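Local structure of cell wall mannoprotein 1 (Neosartorya fumigata, 5J5L) at residues A4-D9 with T67-A72; D16-T21 with K77-T82; S105-L110 with S146-F151; A109-T114 with D139-F144. The protein binds arachidonic acid in a pocket within its all-helical domain and is probably a constitutive cell-wall component recognised as an antigen by the host. All blocks are in the same frame, centred on the assembly; numbering follows the deposited sequence.

Contact 1: A4-D9 with T67-A72; sequences ATILSD and TSVTNA
The flat group here is the peptide joining S68 to V69, and the CD2 methyl of L7 lies over one of its faces, 3.6 Å from S68 O and 3.9 Å from V69 N; no aromatic ring takes part. The contact belongs to the helical bundle of this lipid-binding domain, where helix 3-26 and helix 63-89 run nearly parallel, their segment axes 12° apart and 9.9 Å at closest approach. L7 supplies both branches of its isobutyl group. CD1 rests against CB of S68, while CD2 also reaches CB of A72 one turn on, at 4.0 Å, so that L7 sits between successive turns of the other helix. S68 turns its hydroxyl back along its own helix to the carbonyl of A64, and it is the methylene that faces L7. Deeper in the bundle I6 and V69 cross at about a right angle, and both also pack on L121 of helix 100-124. I6 CG2, anti to its own backbone N, extends across the gap. V69 CG2, lying beside its backbone N, is the methyl shared by the two partners: it stands 4.0 Å from I6 CG2 and equally far from L7 CD2.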
# COMPACT_ATOMS: atom_id res chain seq x y z
N ALA A 4 -18.54 4.93 -2.59
CA ALA A 4 -18.61 4.16 -1.35
C ALA A 4 -17.82 2.86 -1.46
O ALA A 4 -17.13 2.47 -0.53
CB ALA A 4 -20.03 3.88 -0.96
N THR A 5 -17.89 2.19 -2.61
CA THR A 5 -17.12 0.98 -2.83
C THR A 5 -15.62 1.24 -2.76
O THR A 5 -14.87 0.48 -2.14
CB THR A 5 -17.48 0.32 -4.19
OG1 THR A 5 -18.88 0.02 -4.21
CG2 THR A 5 -16.70 -0.97 -4.41
N ILE A 6 -15.17 2.31 -3.39
CA ILE A 6 -13.77 2.68 -3.36
C ILE A 6 -13.35 2.97 -1.90
O ILE A 6 -12.28 2.53 -1.47
CB ILE A 6 -13.48 3.90 -4.26
CG1 ILE A 6 -13.74 3.55 -5.72
CG2 ILE A 6 -12.05 4.40 -4.05
CD1 ILE A 6 -13.80 4.75 -6.64
N LEU A 7 -14.18 3.69 -1.14
CA LEU A 7 -13.82 4.00 0.26
C LEU A 7 -13.70 2.72 1.09
O LEU A 7 -12.75 2.58 1.88
CB LEU A 7 -14.82 4.95 0.90
CG LEU A 7 -14.87 6.34 0.26
CD1 LEU A 7 -16.04 7.14 0.78
CD2 LEU A 7 -13.58 7.08 0.49
N SER A 8 -14.64 1.81 0.91
CA SER A 8 -14.60 0.53 1.60
C SER A 8 -13.32 -0.23 1.20
O SER A 8 -12.64 -0.83 2.05
CB SER A 8 -15.86 -0.28 1.28
OG SER A 8 -15.84 -1.55 1.91
N ASP A 9 -13.00 -0.20 -0.10
CA ASP A 9 -11.78 -0.85 -0.61
C ASP A 9 -10.53 -0.28 0.06
O ASP A 9 -9.61 -1.03 0.39
CB ASP A 9 -11.62 -0.65 -2.11
CG ASP A 9 -12.61 -1.42 -2.95
OD1 ASP A 9 -13.28 -2.38 -2.47
OD2 ASP A 9 -12.69 -1.09 -4.16
N THR A 67 -13.07 14.45 -2.35
CA THR A 67 -12.39 14.78 -1.09
C THR A 67 -12.27 13.52 -0.24
O THR A 67 -11.20 13.23 0.33
CB THR A 67 -13.15 15.88 -0.30
OG1 THR A 67 -13.16 17.07 -1.08
CG2 THR A 67 -12.49 16.15 1.04
N SER A 68 -13.36 12.76 -0.17
CA SER A 68 -13.37 11.54 0.64
C SER A 68 -12.32 10.55 0.13
O SER A 68 -11.54 10.03 0.92
CB SER A 68 -14.76 10.90 0.65
OG SER A 68 -15.73 11.71 1.31
N VAL A 69 -12.26 10.31 -1.18
CA VAL A 69 -11.31 9.34 -1.74
C VAL A 69 -9.87 9.85 -1.58
O VAL A 69 -8.97 9.10 -1.18
CB VAL A 69 -11.67 9.02 -3.20
CG1 VAL A 69 -10.55 8.30 -3.91
CG2 VAL A 69 -12.95 8.19 -3.25
N THR A 70 -9.67 11.14 -1.82
CA THR A 70 -8.34 11.76 -1.67
C THR A 70 -7.83 11.63 -0.25
O THR A 70 -6.69 11.23 -0.01
CB THR A 70 -8.38 13.25 -2.07
OG1 THR A 70 -8.73 13.36 -3.45
CG2 THR A 70 -7.05 13.95 -1.85
N ASN A 71 -8.67 11.97 0.72
CA ASN A 71 -8.26 11.88 2.11
C ASN A 71 -8.03 10.46 2.58
O ASN A 71 -7.16 10.22 3.42
CB ASN A 71 -9.28 12.57 3.01
CG ASN A 71 -9.16 14.08 2.95
OD1 ASN A 71 -8.57 14.65 2.02
ND2 ASN A 71 -9.72 14.75 3.95
N ALA A 72 -8.82 9.53 2.06
CA ALA A 72 -8.65 8.13 2.43
C ALA A 72 -7.32 7.63 1.87
O ALA A 72 -6.59 6.92 2.56
CB ALA A 72 -9.81 7.28 1.94

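Contact 2: D16-T21 with K77-T82. With ACD (arachidonic acid), chain B.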
# COMPACT_ATOMS: atom_id res chain seq x y z
N ASP A 16 -5.30 -4.20 6.11
CA ASP A 16 -4.24 -5.12 5.68
C ASP A 16 -2.86 -4.62 6.09
O ASP A 16 -2.03 -5.40 6.59
CB ASP A 16 -4.23 -5.28 4.16
CG ASP A 16 -5.46 -5.98 3.59
OD1 ASP A 16 -6.19 -6.74 4.30
OD2 ASP A 16 -5.67 -5.80 2.36
N ILE A 17 -2.59 -3.34 5.82
CA ILE A 17 -1.29 -2.75 6.12
C ILE A 17 -0.99 -2.83 7.61
O ILE A 17 0.11 -3.20 8.01
CB ILE A 17 -1.19 -1.29 5.63
CG1 ILE A 17 -1.22 -1.22 4.09
CG2 ILE A 17 0.10 -0.63 6.14
CD1 ILE A 17 -1.61 0.13 3.54
N ASN A 18 -1.98 -2.48 8.43
CA ASN A 18 -1.75 -2.45 9.87
C ASN A 18 -1.56 -3.85 10.43
O ASN A 18 -0.76 -4.05 11.33
CB ASN A 18 -2.85 -1.67 10.55
CG ASN A 18 -2.75 -0.18 10.21
OD1 ASN A 18 -1.64 0.38 10.13
ND2 ASN A 18 -3.88 0.45 10.00
N THR A 19 -2.23 -4.83 9.83
CA THR A 19 -1.99 -6.23 10.18
C THR A 19 -0.57 -6.66 9.81
O THR A 19 0.12 -7.27 10.61
CB THR A 19 -3.04 -7.14 9.52
OG1 THR A 19 -4.34 -6.73 9.96
CG2 THR A 19 -2.80 -8.60 9.89
N LEU A 20 -0.12 -6.31 8.61
CA LEU A 20 1.27 -6.61 8.24
C LEU A 20 2.30 -6.03 9.21
O LEU A 20 3.26 -6.69 9.57
CB LEU A 20 1.58 -6.06 6.84
CG LEU A 20 1.23 -6.98 5.69
CD1 LEU A 20 1.50 -6.24 4.38
CD2 LEU A 20 2.05 -8.26 5.71
N THR A 21 2.09 -4.78 9.59
CA THR A 21 2.99 -4.10 10.52
C THR A 21 3.08 -4.88 11.82
O THR A 21 4.17 -5.01 12.41
CB THR A 21 2.54 -2.66 10.80
OG1 THR A 21 2.50 -1.92 9.56
CG2 THR A 21 3.47 -1.96 11.76
N LYS A 77 -0.80 7.11 3.85
CA LYS A 77 0.62 7.43 3.75
C LYS A 77 1.39 7.12 5.06
O LYS A 77 2.39 6.40 5.03
CB LYS A 77 0.84 8.88 3.30
CG LYS A 77 2.31 9.29 3.18
CD LYS A 77 2.50 10.80 3.33
CE LYS A 77 1.84 11.57 2.21
NZ LYS A 77 2.11 13.03 2.31
N PRO A 78 0.91 7.66 6.20
CA PRO A 78 1.66 7.35 7.43
C PRO A 78 1.64 5.87 7.79
O PRO A 78 2.60 5.37 8.37
CB PRO A 78 0.95 8.18 8.51
CG PRO A 78 -0.35 8.58 7.93
CD PRO A 78 -0.17 8.62 6.45
N ASP A 79 0.56 5.17 7.46
CA ASP A 79 0.49 3.72 7.71
C ASP A 79 1.51 2.97 6.87
O ASP A 79 2.16 2.03 7.33
CB ASP A 79 -0.91 3.18 7.46
CG ASP A 79 -1.96 3.78 8.38
OD1 ASP A 79 -1.59 4.40 9.40
OD2 ASP A 79 -3.14 3.66 8.05
N ILE A 80 1.66 3.40 5.61
CA ILE A 80 2.62 2.80 4.71
C ILE A 80 4.05 3.04 5.19
O ILE A 80 4.86 2.11 5.26
CB ILE A 80 2.41 3.32 3.27
CG1 ILE A 80 1.08 2.81 2.73
CG2 ILE A 80 3.58 2.93 2.35
CD1 ILE A 80 0.61 3.56 1.49
N VAL A 81 4.35 4.29 5.55
CA VAL A 81 5.67 4.63 6.05
C VAL A 81 5.99 3.83 7.33
O VAL A 81 7.08 3.26 7.47
CB VAL A 81 5.82 6.13 6.31
CG1 VAL A 81 7.12 6.42 7.05
CG2 VAL A 81 5.76 6.90 5.00
N THR A 82 5.02 3.75 8.24
CA THR A 82 5.19 2.97 9.47
C THR A 82 5.47 1.49 9.16
O THR A 82 6.36 0.86 9.76
CB THR A 82 3.95 3.11 10.39
OG1 THR A 82 3.84 4.48 10.83
CG2 THR A 82 4.05 2.20 11.62
C1 ACD B . 7.33 -11.23 8.79
C2 ACD B . 7.67 -10.98 7.34
C3 ACD B . 9.16 -11.10 7.14
C4 ACD B . 9.50 -11.18 5.64
C5 ACD B . 8.71 -12.29 4.99
C6 ACD B . 7.85 -12.14 3.97
C7 ACD B . 7.60 -10.83 3.27
C8 ACD B . 6.26 -10.21 3.65
C9 ACD B . 6.06 -8.89 3.77
C10 ACD B . 7.13 -7.82 3.60
C11 ACD B . 7.08 -7.20 2.23
C12 ACD B . 6.77 -5.93 1.94
C13 ACD B . 6.37 -4.84 2.91
C14 ACD B . 4.86 -4.92 3.03
C15 ACD B . 4.05 -3.87 3.22
C16 ACD B . 4.55 -2.46 3.34
C17 ACD B . 3.39 -1.50 3.10
C18 ACD B . 2.93 -1.53 1.65
C19 ACD B . 1.89 -0.47 1.38
C20 ACD B . 0.96 -0.79 0.24
O1 ACD B . 7.33 -10.23 9.52
O2 ACD B . 7.03 -12.37 9.20
O HOH W 1 1.29 0.42 9.55
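One wall of the arachidonic acid pocket is built where helix 3-26 and helix 63-89 pack in parallel, I17 against I80, with segment axes inclined by 24°. The CD1 end of I17 reaches I80 CG1 at 3.9 Å, and the same I80 CG1 meets the ligand near its methyl end, 3.6 Å from C19. One turn beyond I17, L20 brings CD1 to 3.7 Å from C15 of the fatty acid. The other branch of I17, CG2, anti to the backbone N, lies 3.6 Å from D79 O. That carbonyl is also gripped by a water, which donates to D79 O at 2.9 Å and to N18 OD1 at 3.0 Å and accepts the hydroxyl of T21, its OG1 2.6 Å away. The water thus ties two side chains of one helix to a main-chain oxygen of the other and helps fix how the N18 amide is turned. N18 and D79 cross at a slant, their amide and carboxylate planes 72° apart; the carboxylate takes its salt bridge from K14 instead. T82 OG1 donates back to P78 O, and T82 CG2 meets T21 CG2. Beyond the pair, helix 31-56 packs on I17 and L20 through L44, while helix 127-150 covers I80 through I140.

Contact 3: S105-L110 with S146-F151. With ACD (arachidonic acid), chain B.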
# COMPACT_ATOMS: atom_id res chain seq x y z
N SER A 105 10.76 -8.69 -3.79
CA SER A 105 9.73 -8.99 -4.79
C SER A 105 8.41 -8.34 -4.40
O SER A 105 7.72 -7.73 -5.24
CB SER A 105 9.56 -10.50 -4.94
OG SER A 105 8.57 -10.82 -5.91
N ASP A 106 8.05 -8.49 -3.13
CA ASP A 106 6.84 -7.92 -2.58
C ASP A 106 6.85 -6.39 -2.67
O ASP A 106 5.86 -5.79 -3.10
CB ASP A 106 6.66 -8.31 -1.10
CG ASP A 106 6.26 -9.76 -0.89
OD1 ASP A 106 6.01 -10.52 -1.86
OD2 ASP A 106 6.19 -10.15 0.31
N LEU A 107 7.96 -5.77 -2.31
CA LEU A 107 8.06 -4.30 -2.36
C LEU A 107 7.84 -3.78 -3.78
O LEU A 107 7.09 -2.82 -3.97
CB LEU A 107 9.40 -3.82 -1.84
CG LEU A 107 9.59 -3.90 -0.32
CD1 LEU A 107 11.06 -3.67 -0.01
CD2 LEU A 107 8.71 -2.88 0.40
N ASN A 108 8.47 -4.42 -4.75
CA ASN A 108 8.32 -3.98 -6.15
C ASN A 108 6.89 -4.17 -6.64
O ASN A 108 6.34 -3.28 -7.32
CB ASN A 108 9.32 -4.71 -7.04
CG ASN A 108 10.72 -4.16 -6.89
OD1 ASN A 108 10.93 -2.95 -6.95
ND2 ASN A 108 11.70 -5.05 -6.71
N ALA A 109 6.26 -5.30 -6.30
CA ALA A 109 4.85 -5.54 -6.66
C ALA A 109 3.93 -4.52 -6.02
O ALA A 109 3.04 -3.97 -6.68
CB ALA A 109 4.42 -6.95 -6.25
N LEU A 110 4.12 -4.28 -4.73
CA LEU A 110 3.28 -3.34 -4.01
C LEU A 110 3.42 -1.91 -4.53
O LEU A 110 2.41 -1.19 -4.64
CB LEU A 110 3.58 -3.40 -2.52
CG LEU A 110 3.06 -4.66 -1.83
CD1 LEU A 110 3.77 -4.84 -0.49
CD2 LEU A 110 1.55 -4.65 -1.64
N SER A 146 13.17 3.87 -0.74
CA SER A 146 14.10 3.71 0.36
C SER A 146 14.12 2.23 0.85
O SER A 146 15.18 1.64 1.01
CB SER A 146 13.75 4.70 1.48
OG SER A 146 14.61 4.57 2.58
N ALA A 147 12.96 1.65 1.09
CA ALA A 147 12.90 0.25 1.53
C ALA A 147 13.49 -0.71 0.51
O ALA A 147 14.22 -1.63 0.86
CB ALA A 147 11.47 -0.15 1.87
N ILE A 148 13.19 -0.48 -0.77
CA ILE A 148 13.79 -1.28 -1.84
C ILE A 148 15.31 -1.19 -1.84
O ILE A 148 16.00 -2.20 -1.99
CB ILE A 148 13.19 -0.89 -3.22
CG1 ILE A 148 11.73 -1.38 -3.31
CG2 ILE A 148 14.01 -1.46 -4.37
CD1 ILE A 148 10.92 -0.68 -4.38
N ALA A 149 15.85 0.02 -1.67
CA ALA A 149 17.29 0.20 -1.60
C ALA A 149 17.87 -0.57 -0.44
O ALA A 149 18.91 -1.19 -0.57
CB ALA A 149 17.64 1.68 -1.48
N VAL A 150 17.20 -0.54 0.71
CA VAL A 150 17.66 -1.29 1.87
C VAL A 150 17.74 -2.80 1.58
O VAL A 150 18.73 -3.44 1.94
CB VAL A 150 16.78 -1.03 3.12
CG1 VAL A 150 17.09 -2.02 4.23
CG2 VAL A 150 16.98 0.40 3.61
N PHE A 151 16.72 -3.34 0.92
CA PHE A 151 16.61 -4.79 0.66
C PHE A 151 17.25 -5.24 -0.67
O PHE A 151 17.10 -6.40 -1.06
CB PHE A 151 15.17 -5.26 0.78
CG PHE A 151 14.71 -5.34 2.21
CD1 PHE A 151 15.12 -6.40 3.01
CD2 PHE A 151 13.94 -4.34 2.77
CE1 PHE A 151 14.74 -6.48 4.33
CE2 PHE A 151 13.55 -4.41 4.10
CZ PHE A 151 13.95 -5.48 4.88
C1 ACD B . 7.33 -11.23 8.79
C2 ACD B . 7.67 -10.98 7.34
C3 ACD B . 9.16 -11.10 7.14
C4 ACD B . 9.50 -11.18 5.64
C5 ACD B . 8.71 -12.29 4.99
C6 ACD B . 7.85 -12.14 3.97
C7 ACD B . 7.60 -10.83 3.27
C8 ACD B . 6.26 -10.21 3.65
C9 ACD B . 6.06 -8.89 3.77
C10 ACD B . 7.13 -7.82 3.60
C11 ACD B . 7.08 -7.20 2.23
C12 ACD B . 6.77 -5.93 1.94
C13 ACD B . 6.37 -4.84 2.91
C14 ACD B . 4.86 -4.92 3.03
C15 ACD B . 4.05 -3.87 3.22
C16 ACD B . 4.55 -2.46 3.34
C17 ACD B . 3.39 -1.50 3.10
C18 ACD B . 2.93 -1.53 1.65
C19 ACD B . 1.89 -0.47 1.38
C20 ACD B . 0.96 -0.79 0.24
O1 ACD B . 7.33 -10.23 9.52
O2 ACD B . 7.03 -12.37 9.20
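Segments 105-110 and 146-151 run antiparallel at 158°, their helix axes approaching to 9.8 Å, with the CA atoms of L107 and I148 nearest each other. L107 fills the space between the two backbones with three separate surfaces. Its CB lies 3.7 Å from I148 CG1; its CD1 methyl leans on A147, 4.0 Å from CB, and comes obliquely to the F151 ring at CD2; its other methyl, CD2, faces the lipid, 3.9 Å from C12 of arachidonic acid. One leucine thus joins the packing of the antiparallel hairpin, helix 100-124 with helix 127-150, to the pocket lining of the bundle. F151, where the chain leaves helical geometry, swings its ring in toward L107, and I87, V88 and V94 pack around it. Toward the surface N108 crosses I148 obliquely, with N108 OD1 3.4 Å from the CD1 methyl, a contact of a polar atom with a hydrocarbon. On the ligand side D106 presents CB to C11 at 3.5 Å and OD2 to C8 at 3.3 Å, so a carboxylate borders the unsaturated chain; Q38 of helix 31-56 donates from NE2 to that OD2. L110, a turn further along, points its CD1 methyl to C14 of the fatty acid at 3.7 Å.

Contact 4: A109-T114 with D139-F144. With ACD (arachidonic acid), chain B.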
# COMPACT_ATOMS: atom_id res chain seq x y z
N ALA A 109 6.26 -5.30 -6.30
CA ALA A 109 4.85 -5.54 -6.66
C ALA A 109 3.93 -4.52 -6.02
O ALA A 109 3.04 -3.97 -6.68
CB ALA A 109 4.42 -6.95 -6.25
N LEU A 110 4.12 -4.28 -4.73
CA LEU A 110 3.28 -3.34 -4.01
C LEU A 110 3.42 -1.91 -4.53
O LEU A 110 2.41 -1.19 -4.64
CB LEU A 110 3.58 -3.40 -2.52
CG LEU A 110 3.06 -4.66 -1.83
CD1 LEU A 110 3.77 -4.84 -0.49
CD2 LEU A 110 1.55 -4.65 -1.64
N GLN A 111 4.64 -1.50 -4.84
CA GLN A 111 4.85 -0.18 -5.40
C GLN A 111 4.11 -0.09 -6.75
O GLN A 111 3.41 0.89 -7.00
CB GLN A 111 6.31 0.18 -5.58
CG GLN A 111 6.44 1.60 -6.10
CD GLN A 111 7.84 2.16 -6.08
OE1 GLN A 111 8.82 1.43 -6.08
NE2 GLN A 111 7.93 3.48 -6.10
N SER A 112 4.30 -1.08 -7.62
CA SER A 112 3.63 -1.06 -8.93
C SER A 112 2.11 -0.97 -8.79
O SER A 112 1.44 -0.16 -9.47
CB SER A 112 4.01 -2.31 -9.73
OG SER A 112 3.39 -2.30 -11.00
N LYS A 113 1.58 -1.80 -7.92
CA LYS A 113 0.13 -1.90 -7.74
C LYS A 113 -0.43 -0.63 -7.07
O LYS A 113 -1.51 -0.15 -7.46
CB LYS A 113 -0.25 -3.16 -6.96
CG LYS A 113 0.03 -4.45 -7.72
CD LYS A 113 -0.22 -5.67 -6.86
CE LYS A 113 0.16 -6.94 -7.62
NZ LYS A 113 -0.61 -7.10 -8.88
N THR A 114 0.31 -0.08 -6.12
CA THR A 114 -0.10 1.17 -5.45
C THR A 114 -0.04 2.35 -6.43
O THR A 114 -0.94 3.21 -6.45
CB THR A 114 0.80 1.46 -4.24
OG1 THR A 114 0.70 0.37 -3.32
CG2 THR A 114 0.37 2.77 -3.53
N ASP A 139 5.41 10.90 -2.25
CA ASP A 139 5.94 10.57 -0.92
C ASP A 139 5.89 9.08 -0.63
O ASP A 139 6.83 8.50 -0.07
CB ASP A 139 5.15 11.34 0.17
CG ASP A 139 5.33 12.85 0.08
OD1 ASP A 139 6.35 13.35 -0.47
OD2 ASP A 139 4.42 13.57 0.56
N ILE A 140 4.80 8.44 -1.03
CA ILE A 140 4.66 7.00 -0.89
C ILE A 140 5.74 6.30 -1.74
O ILE A 140 6.40 5.38 -1.29
CB ILE A 140 3.24 6.54 -1.30
CG1 ILE A 140 2.21 7.07 -0.28
CG2 ILE A 140 3.17 5.02 -1.43
CD1 ILE A 140 0.76 6.82 -0.66
N ASP A 141 5.91 6.77 -2.98
CA ASP A 141 6.95 6.22 -3.85
C ASP A 141 8.37 6.39 -3.29
O ASP A 141 9.20 5.49 -3.40
CB ASP A 141 6.86 6.82 -5.26
CG ASP A 141 5.68 6.29 -6.06
OD1 ASP A 141 5.23 5.15 -5.82
OD2 ASP A 141 5.19 7.04 -6.93
N ALA A 142 8.64 7.54 -2.68
CA ALA A 142 9.92 7.77 -2.03
C ALA A 142 10.17 6.75 -0.92
O ALA A 142 11.27 6.24 -0.77
CB ALA A 142 9.98 9.18 -1.45
N ALA A 143 9.13 6.48 -0.13
CA ALA A 143 9.25 5.52 0.96
C ALA A 143 9.53 4.09 0.45
O ALA A 143 10.39 3.39 0.97
CB ALA A 143 8.02 5.55 1.85
N PHE A 144 8.81 3.69 -0.60
CA PHE A 144 9.07 2.42 -1.26
C PHE A 144 10.52 2.36 -1.77
O PHE A 144 11.20 1.35 -1.59
CB PHE A 144 8.12 2.20 -2.45
CG PHE A 144 6.81 1.54 -2.09
CD1 PHE A 144 6.77 0.23 -1.61
CD2 PHE A 144 5.62 2.21 -2.29
CE1 PHE A 144 5.57 -0.37 -1.32
CE2 PHE A 144 4.40 1.61 -1.98
CZ PHE A 144 4.38 0.33 -1.49
C1 ACD B . 7.33 -11.23 8.79
C2 ACD B . 7.67 -10.98 7.34
C3 ACD B . 9.16 -11.10 7.14
C4 ACD B . 9.50 -11.18 5.64
C5 ACD B . 8.71 -12.29 4.99
C6 ACD B . 7.85 -12.14 3.97
C7 ACD B . 7.60 -10.83 3.27
C8 ACD B . 6.26 -10.21 3.65
C9 ACD B . 6.06 -8.89 3.77
C10 ACD B . 7.13 -7.82 3.60
C11 ACD B . 7.08 -7.20 2.23
C12 ACD B . 6.77 -5.93 1.94
C13 ACD B . 6.37 -4.84 2.91
C14 ACD B . 4.86 -4.92 3.03
C15 ACD B . 4.05 -3.87 3.22
C16 ACD B . 4.55 -2.46 3.34
C17 ACD B . 3.39 -1.50 3.10
C18 ACD B . 2.93 -1.53 1.65
C19 ACD B . 1.89 -0.47 1.38
C20 ACD B . 0.96 -0.79 0.24
O1 ACD B . 7.33 -10.23 9.52
O2 ACD B . 7.03 -12.37 9.20
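Q111 reaches across to F144 and D141 with an extended side chain, CG anti to the backbone N (chi1 -176°). Its CB sits over one face of the F144 ring, 3.9 Å from the centroid, as a CH-pi contact; CG continues past the ring toward its CD2 atom. CD then draws up to F144 CB at 3.6 Å, the amide plane only 20° from that of the ring, as the two side chains slide past each other in opposite directions. At the tip, OE1 also leans on F144 CB, and NE2 donates to D141 OD1 at 3.2 Å. The bond is nearly straight, 172°, and lies in the amide plane, but it meets OD1 from above the carboxylate. A second carboxylate, D115, lies close to D141 OD1, and the amide N-H probably eases that crowding of like charge. On the same side of the ring as Q111, L110 CB touches F144 CE1 obliquely at 3.8 Å, and T114 sets its CG2 against CG2 of I140. T114 OG1 donates to L110 O at 2.7 Å, on the opposite face of that carbonyl from T114 N, and still lies 3.8 Å from C20 of arachidonic acid. With F144 CZ near C19, these residues line the part of the pocket that holds the methyl end of the fatty acid, between the antiparallel helices 100-124 and 127-150 of the bundle.

Overall arrangement
From the N terminus the chain runs through helix 3-26 and helix 31-56 before helix 63-89 comes to lie alongside the first. Contacts 1 and 2 both close that long loop; the two cross along the chain, their segments alternating, and their centres lie about 17 Å apart on the same helix pair. Contacts 3 and 4 follow in series and close the hairpin of helices 100-124 and 127-150. Both start from overlapping segments that share A109 and L110, contact 4 closing the shorter loop. Contacts 2 and 4 join the two halves through the K77-D139 salt bridge and I80 on I140. Contacts 2, 3 and 4 all touch arachidonic acid; contact 1 packs the far end of the bundle.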